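ORF14 (Streptomyces clavuligerus, PDB 2WPX) is a tandem GNAT protein of the clavulanic acid pathway that binds acetyl-CoA and probably acts as an acyltransferase. Local coordinates at residues V21-A29 against P41-L50; T187-S198 against T218-V229. All blocks are in the same frame, centred on the assembly; numbering follows the deposited sequence.

Contact 1. Residues V21-A29 against P41-L50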
loop_
_atom_site.group_PDB
_atom_site.type_symbol
_atom_site.label_atom_id
_atom_site.label_comp_id
_atom_site.label_asym_id
_atom_site.label_seq_id
_atom_site.Cartn_x
_atom_site.Cartn_y
_atom_site.Cartn_z
ATOM N N VAL A 21 6.683 -9.261 -19.708
ATOM C CA VAL A 21 6.619 -9.298 -18.240
ATOM C C VAL A 21 7.986 -9.415 -17.590
ATOM O O VAL A 21 8.254 -8.718 -16.624
ATOM C CB VAL A 21 5.759 -10.446 -17.664
ATOM C CG1 VAL A 21 5.819 -10.406 -16.163
ATOM C CG2 VAL A 21 4.322 -10.321 -18.140
ATOM N N GLY A 22 8.820 -10.327 -18.105
ATOM C CA GLY A 22 10.196 -10.496 -17.638
ATOM C C GLY A 22 11.019 -9.213 -17.605
ATOM O O GLY A 22 11.673 -8.901 -16.599
ATOM N N GLN A 23 10.989 -8.476 -18.714
ATOM C CA GLN A 23 11.572 -7.127 -18.773
ATOM C C GLN A 23 11.017 -6.140 -17.782
ATOM O O GLN A 23 11.746 -5.362 -17.229
ATOM C CB GLN A 23 11.511 -6.537 -20.208
ATOM C CG GLN A 23 12.790 -6.986 -20.964
ATOM C CD GLN A 23 12.789 -6.628 -22.432
ATOM O OE1 GLN A 23 12.709 -5.452 -22.782
ATOM N NE2 GLN A 23 12.909 -7.637 -23.292
ATOM N N TRP A 24 9.724 -6.131 -17.602
ATOM C CA TRP A 24 9.108 -5.253 -16.612
ATOM C C TRP A 24 9.583 -5.597 -15.177
ATOM O O TRP A 24 9.930 -4.703 -14.353
ATOM C CB TRP A 24 7.601 -5.409 -16.747
ATOM C CG TRP A 24 6.840 -4.706 -15.798
ATOM C CD1 TRP A 24 6.754 -3.374 -15.670
ATOM C CD2 TRP A 24 5.945 -5.276 -14.830
ATOM N NE1 TRP A 24 5.885 -3.057 -14.644
ATOM C CE2 TRP A 24 5.349 -4.214 -14.141
ATOM C CE3 TRP A 24 5.620 -6.578 -14.465
ATOM C CZ2 TRP A 24 4.427 -4.414 -13.092
ATOM C CZ3 TRP A 24 4.681 -6.775 -13.455
ATOM C CH2 TRP A 24 4.127 -5.693 -12.754
ATOM N N LEU A 25 9.621 -6.895 -14.886
ATOM C CA LEU A 25 10.085 -7.398 -13.587
ATOM C C LEU A 25 11.524 -6.893 -13.377
ATOM O O LEU A 25 11.830 -6.303 -12.305
ATOM C CB LEU A 25 9.999 -8.939 -13.532
ATOM C CG LEU A 25 8.602 -9.575 -13.523
ATOM C CD1 LEU A 25 8.681 -11.084 -13.414
ATOM C CD2 LEU A 25 7.835 -9.013 -12.323
ATOM N N ASP A 26 12.377 -7.067 -14.396
ATOM C CA ASP A 26 13.729 -6.548 -14.376
ATOM C C ASP A 26 13.870 -5.037 -14.252
ATOM O O ASP A 26 14.723 -4.534 -13.547
ATOM C CB ASP A 26 14.451 -7.010 -15.623
ATOM C CG ASP A 26 14.659 -8.491 -15.624
ATOM O OD1 ASP A 26 14.943 -9.082 -16.696
ATOM O OD2 ASP A 26 14.510 -9.076 -14.522
ATOM N N LEU A 27 13.087 -4.294 -15.003
ATOM C CA LEU A 27 13.092 -2.863 -14.834
ATOM C C LEU A 27 12.851 -2.515 -13.368
ATOM O O LEU A 27 13.486 -1.603 -12.822
ATOM C CB LEU A 27 11.970 -2.276 -15.661
ATOM C CG LEU A 27 11.656 -0.787 -15.485
ATOM C CD1 LEU A 27 12.795 -0.038 -16.134
ATOM C CD2 LEU A 27 10.307 -0.415 -16.113
ATOM N N MET A 28 11.905 -3.200 -12.729
ATOM C CA MET A 28 11.575 -2.865 -11.356
ATOM C C MET A 28 12.720 -3.230 -10.406
ATOM O O MET A 28 13.128 -2.401 -9.578
ATOM C CB MET A 28 10.228 -3.470 -10.899
ATOM C CG MET A 28 9.025 -2.724 -11.449
ATOM S SD MET A 28 7.481 -3.446 -10.871
ATOM C CE MET A 28 7.579 -5.081 -11.597
ATOM N N ALA A 29 13.202 -4.465 -10.498
ATOM C CA ALA A 29 14.337 -4.919 -9.676
ATOM C C ALA A 29 15.524 -3.954 -9.774
ATOM O O ALA A 29 16.172 -3.626 -8.762
ATOM C CB ALA A 29 14.770 -6.320 -10.125
ATOM N N PRO A 41 10.867 -5.878 -5.072
ATOM C CA PRO A 41 9.632 -6.321 -5.693
ATOM C C PRO A 41 9.650 -7.801 -5.643
ATOM O O PRO A 41 10.689 -8.373 -5.859
ATOM C CB PRO A 41 9.769 -5.850 -7.138
ATOM C CG PRO A 41 10.708 -4.715 -7.067
ATOM C CD PRO A 41 11.706 -5.091 -5.988
ATOM N N CYS A 42 8.530 -8.395 -5.240
ATOM C CA CYS A 42 8.315 -9.839 -5.330
ATOM C C CYS A 42 7.600 -10.136 -6.666
ATOM O O CYS A 42 6.490 -9.653 -6.933
ATOM C CB CYS A 42 7.453 -10.288 -4.142
ATOM S SG CYS A 42 6.727 -11.884 -4.294
ATOM N N ASN A 43 8.248 -10.936 -7.489
ATOM C CA ASN A 43 7.717 -11.322 -8.796
ATOM C C ASN A 43 6.390 -12.031 -8.784
ATOM O O ASN A 43 5.566 -11.812 -9.664
ATOM C CB ASN A 43 8.782 -12.115 -9.555
ATOM C CG ASN A 43 9.950 -11.221 -9.935
ATOM O OD1 ASN A 43 9.852 -10.032 -9.779
ATOM N ND2 ASN A 43 11.036 -11.780 -10.413
ATOM N N VAL A 44 6.186 -12.891 -7.794
ATOM C CA VAL A 44 4.864 -13.463 -7.565
ATOM C C VAL A 44 3.818 -12.376 -7.339
ATOM O O VAL A 44 2.804 -12.301 -8.049
ATOM C CB VAL A 44 4.925 -14.475 -6.399
ATOM C CG1 VAL A 44 3.488 -15.107 -6.077
ATOM C CG2 VAL A 44 5.987 -15.584 -6.777
ATOM N N ASP A 45 4.084 -11.510 -6.355
ATOM C CA ASP A 45 3.224 -10.346 -6.105
ATOM C C ASP A 45 2.984 -9.540 -7.383
ATOM O O ASP A 45 1.832 -9.251 -7.766
ATOM C CB ASP A 45 3.881 -9.504 -5.021
ATOM C CG ASP A 45 3.076 -8.302 -4.621
ATOM O OD1 ASP A 45 3.708 -7.325 -4.168
ATOM O OD2 ASP A 45 1.826 -8.326 -4.718
ATOM N N MET A 46 4.066 -9.168 -8.072
ATOM C CA MET A 46 3.907 -8.271 -9.225
ATOM C C MET A 46 3.095 -8.874 -10.370
ATOM O O MET A 46 2.208 -8.223 -10.914
ATOM C CB MET A 46 5.244 -7.765 -9.762
ATOM C CG MET A 46 6.000 -6.832 -8.830
ATOM S SD MET A 46 5.140 -5.455 -8.005
ATOM C CE MET A 46 4.279 -4.753 -9.299
ATOM N N VAL A 47 3.433 -10.106 -10.729
ATOM C CA VAL A 47 2.797 -10.741 -11.838
ATOM C C VAL A 47 1.352 -10.995 -11.479
ATOM O O VAL A 47 0.472 -10.852 -12.322
ATOM C CB VAL A 47 3.511 -12.061 -12.273
ATOM C CG1 VAL A 47 2.637 -12.802 -13.357
ATOM C CG2 VAL A 47 4.952 -11.760 -12.773
ATOM N N GLY A 48 1.083 -11.344 -10.233
ATOM C CA GLY A 48 -0.293 -11.516 -9.849
ATOM C C GLY A 48 -0.969 -10.170 -9.847
ATOM O O GLY A 48 -2.186 -10.121 -10.030
ATOM N N SER A 49 -0.210 -9.082 -9.639
ATOM C CA SER A 49 -0.844 -7.757 -9.665
ATOM C C SER A 49 -1.370 -7.373 -11.068
ATOM O O SER A 49 -2.141 -6.399 -11.209
ATOM C CB SER A 49 0.067 -6.652 -9.149
ATOM O OG SER A 49 0.991 -6.241 -10.147
ATOM N N LEU A 50 -1.002 -8.137 -12.086
ATOM C CA LEU A 50 -1.513 -7.877 -13.435
ATOM C C LEU A 50 -2.801 -8.654 -13.672
ATOM O O LEU A 50 -3.592 -8.276 -14.544
ATOM C CB LEU A 50 -0.495 -8.318 -14.514
ATOM C CG LEU A 50 0.871 -7.655 -14.533
ATOM C CD1 LEU A 50 1.794 -8.462 -15.479
ATOM C CD2 LEU A 50 0.753 -6.178 -14.949
HETATM O O HOH W 1 11.605 -8.057 -10.025
#
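Met46, on the helix beginning at residue 43, packs against both Trp24 and Met28 of the preceding helix, and most of the contact is apolar. The two methionines reach toward each other tip to tip, Met28 CE lying 3.6 Å from Met46 CG. Bends at chi2 (-47°) and chi3 curl the Met46 chain and bring its CE to 3.6 Å from Trp24 CH2. Met28 CE, from the same helix as Trp24, sits over the centre of one indole face, and Met46 O, from the partner helix, lies in plane at the ring edge. Toward the C-terminal end of residues 43-50, Val47 CG2 meets both Val21 CG1 and Leu25 CD1, each at 3.8 Å, and Leu50 CD1 touches both Val21 CG2 and Trp24 CZ3.

Residues 21-29 and 43-50 belong to the first two helices of the N-terminal GNAT domain, which in this family follow the first strand; their axes run at 128° to each other, 10.9 Å apart at closest approach. Trp24 continues onto Ala73 of strand 69-79 and Met28 onto Leu91 of strand 84-92, with the Met28 side chain about 9 Å from the bound acetyl-CoA.

Polar contacts are few. No direct hydrogen bond joins the segments, but a water donates to Leu25 O and to Asn43 OD1, the latter at 2.7 Å, and bridges the helices. Cys42 caps the second helix, its SG accepting from Asp45 N at 3.4 Å in a nearly straight bond (176°), and Asp45 itself forms salt bridges with Arg231 and Arg233.

Contact 2. Residues T187-S198 against T218-V229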
loop_
_atom_site.group_PDB
_atom_site.type_symbol
_atom_site.label_atom_id
_atom_site.label_comp_id
_atom_site.label_asym_id
_atom_site.label_seq_id
_atom_site.Cartn_x
_atom_site.Cartn_y
_atom_site.Cartn_z
ATOM N N THR A 187 -5.149 -15.831 6.611
ATOM C CA THR A 187 -5.339 -15.031 5.432
ATOM C C THR A 187 -6.798 -14.806 5.163
ATOM O O THR A 187 -7.171 -13.778 4.626
ATOM C CB THR A 187 -4.680 -15.740 4.229
ATOM O OG1 THR A 187 -3.301 -15.987 4.557
ATOM C CG2 THR A 187 -4.735 -14.892 3.017
ATOM N N ILE A 188 -7.633 -15.771 5.522
ATOM C CA ILE A 188 -9.042 -15.645 5.236
ATOM C C ILE A 188 -9.735 -15.350 6.556
ATOM O O ILE A 188 -9.491 -16.026 7.570
ATOM C CB ILE A 188 -9.624 -16.980 4.604
ATOM C CG1 ILE A 188 -8.849 -17.394 3.346
ATOM C CG2 ILE A 188 -11.127 -16.860 4.395
ATOM C CD1 ILE A 188 -8.874 -16.280 2.262
ATOM N N THR A 189 -10.593 -14.344 6.538
ATOM C CA THR A 189 -11.353 -13.946 7.739
ATOM C C THR A 189 -12.579 -14.840 8.024
ATOM O O THR A 189 -13.444 -15.007 7.211
ATOM C CB THR A 189 -11.725 -12.425 7.705
ATOM O OG1 THR A 189 -12.462 -12.050 8.890
ATOM C CG2 THR A 189 -12.585 -12.164 6.573
ATOM N N PRO A 190 -12.628 -15.468 9.191
ATOM C CA PRO A 190 -13.846 -16.260 9.487
ATOM C C PRO A 190 -15.140 -15.420 9.263
ATOM O O PRO A 190 -15.173 -14.257 9.591
ATOM C CB PRO A 190 -13.654 -16.649 10.957
ATOM C CG PRO A 190 -12.111 -16.652 11.099
ATOM C CD PRO A 190 -11.739 -15.373 10.353
ATOM N N ASP A 191 -16.162 -16.012 8.656
ATOM C CA ASP A 191 -17.479 -15.376 8.519
ATOM C C ASP A 191 -17.887 -14.582 9.776
ATOM O O ASP A 191 -18.421 -13.489 9.666
ATOM C CB ASP A 191 -18.557 -16.442 8.244
ATOM C CG ASP A 191 -18.323 -17.205 6.930
ATOM O OD1 ASP A 191 -17.224 -17.082 6.321
ATOM O OD2 ASP A 191 -19.240 -17.955 6.506
ATOM N N GLU A 192 -17.641 -15.149 10.949
ATOM C CA GLU A 192 -18.009 -14.559 12.203
ATOM C C GLU A 192 -17.540 -13.114 12.363
ATOM O O GLU A 192 -18.250 -12.305 12.990
ATOM C CB GLU A 192 -17.390 -15.423 13.299
ATOM C CG GLU A 192 -17.704 -15.014 14.682
ATOM C CD GLU A 192 -17.279 -16.070 15.700
ATOM O OE1 GLU A 192 -17.621 -15.946 16.897
ATOM O OE2 GLU A 192 -16.585 -17.039 15.318
ATOM N N TYR A 193 -16.346 -12.806 11.828
ATOM C CA TYR A 193 -15.729 -11.492 12.038
ATOM C C TYR A 193 -15.721 -10.551 10.873
ATOM O O TYR A 193 -15.220 -9.440 11.016
ATOM C CB TYR A 193 -14.309 -11.573 12.552
ATOM C CG TYR A 193 -14.191 -12.380 13.786
ATOM C CD1 TYR A 193 -13.509 -13.570 13.772
ATOM C CD2 TYR A 193 -14.792 -11.991 14.940
ATOM C CE1 TYR A 193 -13.406 -14.348 14.897
ATOM C CE2 TYR A 193 -14.708 -12.775 16.056
ATOM C CZ TYR A 193 -14.007 -13.946 16.017
ATOM O OH TYR A 193 -13.875 -14.728 17.119
ATOM N N ALA A 194 -16.304 -10.976 9.765
ATOM C CA ALA A 194 -16.315 -10.217 8.553
ATOM C C ALA A 194 -17.167 -8.975 8.679
ATOM O O ALA A 194 -16.694 -7.831 8.443
ATOM C CB ALA A 194 -16.816 -11.126 7.345
ATOM N N VAL A 195 -18.443 -9.159 9.041
ATOM C CA VAL A 195 -19.289 -7.957 9.185
ATOM C C VAL A 195 -18.788 -7.031 10.339
ATOM O O VAL A 195 -18.763 -5.826 10.180
ATOM C CB VAL A 195 -20.800 -8.276 9.255
ATOM C CG1 VAL A 195 -21.616 -7.040 9.603
ATOM C CG2 VAL A 195 -21.264 -8.817 7.904
ATOM N N PRO A 196 -18.365 -7.610 11.482
ATOM C CA PRO A 196 -17.839 -6.788 12.567
ATOM C C PRO A 196 -16.590 -5.983 12.143
ATOM O O PRO A 196 -16.438 -4.840 12.567
ATOM C CB PRO A 196 -17.508 -7.821 13.648
ATOM C CG PRO A 196 -18.594 -8.911 13.437
ATOM C CD PRO A 196 -18.791 -8.952 11.938
ATOM N N VAL A 197 -15.711 -6.595 11.353
ATOM C CA VAL A 197 -14.609 -5.901 10.775
ATOM C C VAL A 197 -15.077 -4.723 9.910
ATOM O O VAL A 197 -14.448 -3.645 9.885
ATOM C CB VAL A 197 -13.682 -6.859 9.928
ATOM C CG1 VAL A 197 -12.909 -6.085 8.852
ATOM C CG2 VAL A 197 -12.714 -7.582 10.820
ATOM N N SER A 198 -16.147 -4.910 9.159
ATOM C CA SER A 198 -16.491 -3.838 8.284
ATOM C C SER A 198 -17.183 -2.715 9.059
ATOM O O SER A 198 -17.088 -1.558 8.658
ATOM C CB SER A 198 -17.349 -4.339 7.135
ATOM O OG SER A 198 -18.628 -4.628 7.633
ATOM N N THR A 218 -21.256 -0.304 4.121
ATOM C CA THR A 218 -19.902 -0.857 4.123
ATOM C C THR A 218 -19.972 -2.379 4.132
ATOM O O THR A 218 -20.937 -2.971 4.598
ATOM C CB THR A 218 -19.061 -0.296 5.294
ATOM O OG1 THR A 218 -19.148 1.137 5.289
ATOM C CG2 THR A 218 -17.592 -0.714 5.166
ATOM N N SER A 219 -18.986 -3.034 3.562
ATOM C CA SER A 219 -19.038 -4.472 3.603
ATOM C C SER A 219 -17.640 -5.030 3.466
ATOM O O SER A 219 -16.713 -4.324 3.020
ATOM C CB SER A 219 -20.007 -5.061 2.542
ATOM O OG SER A 219 -19.746 -4.543 1.238
ATOM N N TYR A 220 -17.490 -6.286 3.875
ATOM C CA TYR A 220 -16.226 -6.928 3.820
ATOM C C TYR A 220 -16.133 -7.435 2.373
ATOM O O TYR A 220 -17.103 -8.012 1.859
ATOM C CB TYR A 220 -16.170 -8.074 4.841
ATOM C CG TYR A 220 -14.772 -8.630 5.010
ATOM C CD1 TYR A 220 -13.890 -8.072 5.930
ATOM C CD2 TYR A 220 -14.324 -9.683 4.214
ATOM C CE1 TYR A 220 -12.599 -8.531 6.039
ATOM C CE2 TYR A 220 -13.047 -10.194 4.347
ATOM C CZ TYR A 220 -12.186 -9.595 5.263
ATOM O OH TYR A 220 -10.920 -10.084 5.398
ATOM N N ALA A 221 -15.005 -7.182 1.707
ATOM C CA ALA A 221 -14.855 -7.520 0.312
ATOM C C ALA A 221 -13.882 -8.664 0.174
ATOM O O ALA A 221 -12.696 -8.491 0.266
ATOM C CB ALA A 221 -14.368 -6.340 -0.449
ATOM N N ARG A 222 -14.441 -9.842 -0.043
ATOM C CA ARG A 222 -13.723 -11.049 -0.209
ATOM C C ARG A 222 -12.722 -10.982 -1.350
ATOM O O ARG A 222 -11.782 -11.746 -1.402
ATOM C CB ARG A 222 -14.729 -12.134 -0.508
ATOM C CG ARG A 222 -14.894 -13.176 0.519
ATOM C CD ARG A 222 -15.459 -12.858 1.874
ATOM N NE ARG A 222 -14.521 -13.537 2.738
ATOM C CZ ARG A 222 -14.668 -13.909 4.005
ATOM N NH1 ARG A 222 -15.783 -13.762 4.696
ATOM N NH2 ARG A 222 -13.620 -14.481 4.571
ATOM N N GLN A 223 -12.945 -10.062 -2.279
ATOM C CA GLN A 223 -12.090 -9.946 -3.427
ATOM C C GLN A 223 -10.713 -9.402 -3.037
ATOM O O GLN A 223 -9.729 -9.689 -3.700
ATOM C CB GLN A 223 -12.750 -9.089 -4.510
ATOM C CG GLN A 223 -12.116 -9.280 -5.847
ATOM C CD GLN A 223 -12.816 -8.539 -6.986
ATOM O OE1 GLN A 223 -13.988 -8.205 -6.908
ATOM N NE2 GLN A 223 -12.086 -8.303 -8.048
ATOM N N PHE A 224 -10.660 -8.623 -1.963
ATOM C CA PHE A 224 -9.403 -8.217 -1.370
ATOM C C PHE A 224 -8.580 -9.436 -0.982
ATOM O O PHE A 224 -7.416 -9.544 -1.343
ATOM C CB PHE A 224 -9.627 -7.337 -0.140
ATOM C CG PHE A 224 -9.898 -5.923 -0.458
ATOM C CD1 PHE A 224 -8.965 -5.166 -1.161
ATOM C CD2 PHE A 224 -11.080 -5.302 -0.027
ATOM C CE1 PHE A 224 -9.234 -3.806 -1.474
ATOM C CE2 PHE A 224 -11.327 -3.968 -0.297
ATOM C CZ PHE A 224 -10.417 -3.221 -1.039
ATOM N N GLU A 225 -9.204 -10.347 -0.241
ATOM C CA GLU A 225 -8.568 -11.604 0.116
ATOM C C GLU A 225 -8.135 -12.407 -1.113
ATOM O O GLU A 225 -7.044 -12.920 -1.126
ATOM C CB GLU A 225 -9.484 -12.474 0.980
ATOM C CG GLU A 225 -9.877 -11.845 2.274
ATOM C CD GLU A 225 -10.674 -12.743 3.189
ATOM O OE1 GLU A 225 -10.548 -12.552 4.397
ATOM O OE2 GLU A 225 -11.435 -13.630 2.698
ATOM N N THR A 226 -9.004 -12.527 -2.120
ATOM C CA THR A 226 -8.644 -13.318 -3.298
ATOM C C THR A 226 -7.526 -12.658 -4.124
ATOM O O THR A 226 -6.682 -13.379 -4.662
ATOM C CB THR A 226 -9.846 -13.713 -4.211
ATOM O OG1 THR A 226 -10.334 -12.568 -4.933
ATOM C CG2 THR A 226 -10.958 -14.320 -3.382
ATOM N N MET A 227 -7.517 -11.318 -4.177
ATOM C CA MET A 227 -6.464 -10.570 -4.856
ATOM C C MET A 227 -5.085 -10.862 -4.220
ATOM O O MET A 227 -4.120 -11.132 -4.921
ATOM C CB MET A 227 -6.775 -9.067 -4.880
ATOM C CG MET A 227 -5.628 -8.190 -5.297
ATOM S SD MET A 227 -5.842 -6.477 -4.834
ATOM C CE MET A 227 -5.634 -6.639 -3.051
ATOM N N ARG A 228 -5.050 -10.826 -2.893
ATOM C CA ARG A 228 -3.908 -11.162 -2.086
ATOM C C ARG A 228 -3.371 -12.556 -2.340
ATOM O O ARG A 228 -2.194 -12.759 -2.513
ATOM C CB ARG A 228 -4.293 -11.068 -0.613
ATOM C CG ARG A 228 -3.655 -9.947 0.092
ATOM C CD ARG A 228 -4.640 -8.941 0.565
ATOM N NE ARG A 228 -4.023 -7.859 1.346
ATOM C CZ ARG A 228 -4.586 -6.668 1.539
ATOM N NH1 ARG A 228 -5.774 -6.399 0.996
ATOM N NH2 ARG A 228 -3.962 -5.743 2.277
ATOM N N VAL A 229 -4.262 -13.526 -2.331
ATOM C CA VAL A 229 -3.876 -14.908 -2.493
ATOM C C VAL A 229 -3.314 -15.075 -3.868
ATOM O O VAL A 229 -2.296 -15.743 -4.005
ATOM C CB VAL A 229 -5.072 -15.916 -2.276
ATOM C CG1 VAL A 229 -4.632 -17.311 -2.577
ATOM C CG2 VAL A 229 -5.595 -15.856 -0.829
#
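Glu225 and Arg222 of helix 222-230 hold the backbone of Thr189 from two sides of its residue, one taking its N-H and the other its carbonyl. Thr189 N donates to Glu225 OE1 at 2.8 Å, on the syn side but tilted out of the carboxylate plane. Arg222 NH2 gives a hydrogen to Thr189 O at 2.7 Å, with an N-H...O angle of 166°; it meets a lone pair in the carbonyl plane, and Thr189 O in turn lies close to the guanidinium plane.

The same two side chains are locked together. NE and NH2 of Arg222 both bind Glu225 OE2, side-on and from one face of the carboxylate, NH2 at 3.0 Å. Tyr220 OH donates to Glu225 OE1 at 2.7 Å from above the carboxylate plane, on the face opposite to Thr189 N, and each carboxylate oxygen thus accepts two bonds. Asp191 OD1 adds a long salt bridge to Arg222 NH1 (4.0 Å), by charge alone, the oxygen lying well out of the guanidinium plane.

Around this network the packing is apolar. The Tyr220 ring, swung away from its own backbone N (chi1 -169°), reaches helix 191-199, where Val197 CG1 meets its edge at 3.7 Å from CD1 and Ala194 CB lies near CG. Val197 continues onto Leu248 and Tyr251 of strand 247-256. At the far ends, Ser198 CB rests on the Ser219-Tyr220 peptide, and Thr187 CG2 touches Val229 CG2.

The contact joins the first two helices of the C-terminal GNAT-like half, and in each direction the loop ahead of one helix packs on the other helix. Because four bonds grip a buried carboxylate, and two come from an arginine, Glu225 is probably ionised and its rotation fixed.

In the fold
Contacts 1 and 2 hold corresponding elements of the two GNAT-like halves: each joins the helices that follow the first strand of its half. They do not touch; their centres are 26 Å apart, though their nearest atoms come within about 6 Å. Both are partly buried, but contact 1 packs apolar side chains beside strand 84-92, which contributes Leu90 and Val92 to the acetyl-CoA site, and is bridged by a water, whereas contact 2 lies away from that site, has more exposed residues, and is built on a charged network that grips backbone. Asp45 of contact 1 pairs with Arg231 and Arg233, in the loop after helix 222-230, which ties the halves together; Arg233 also touches Arg228 of contact 2.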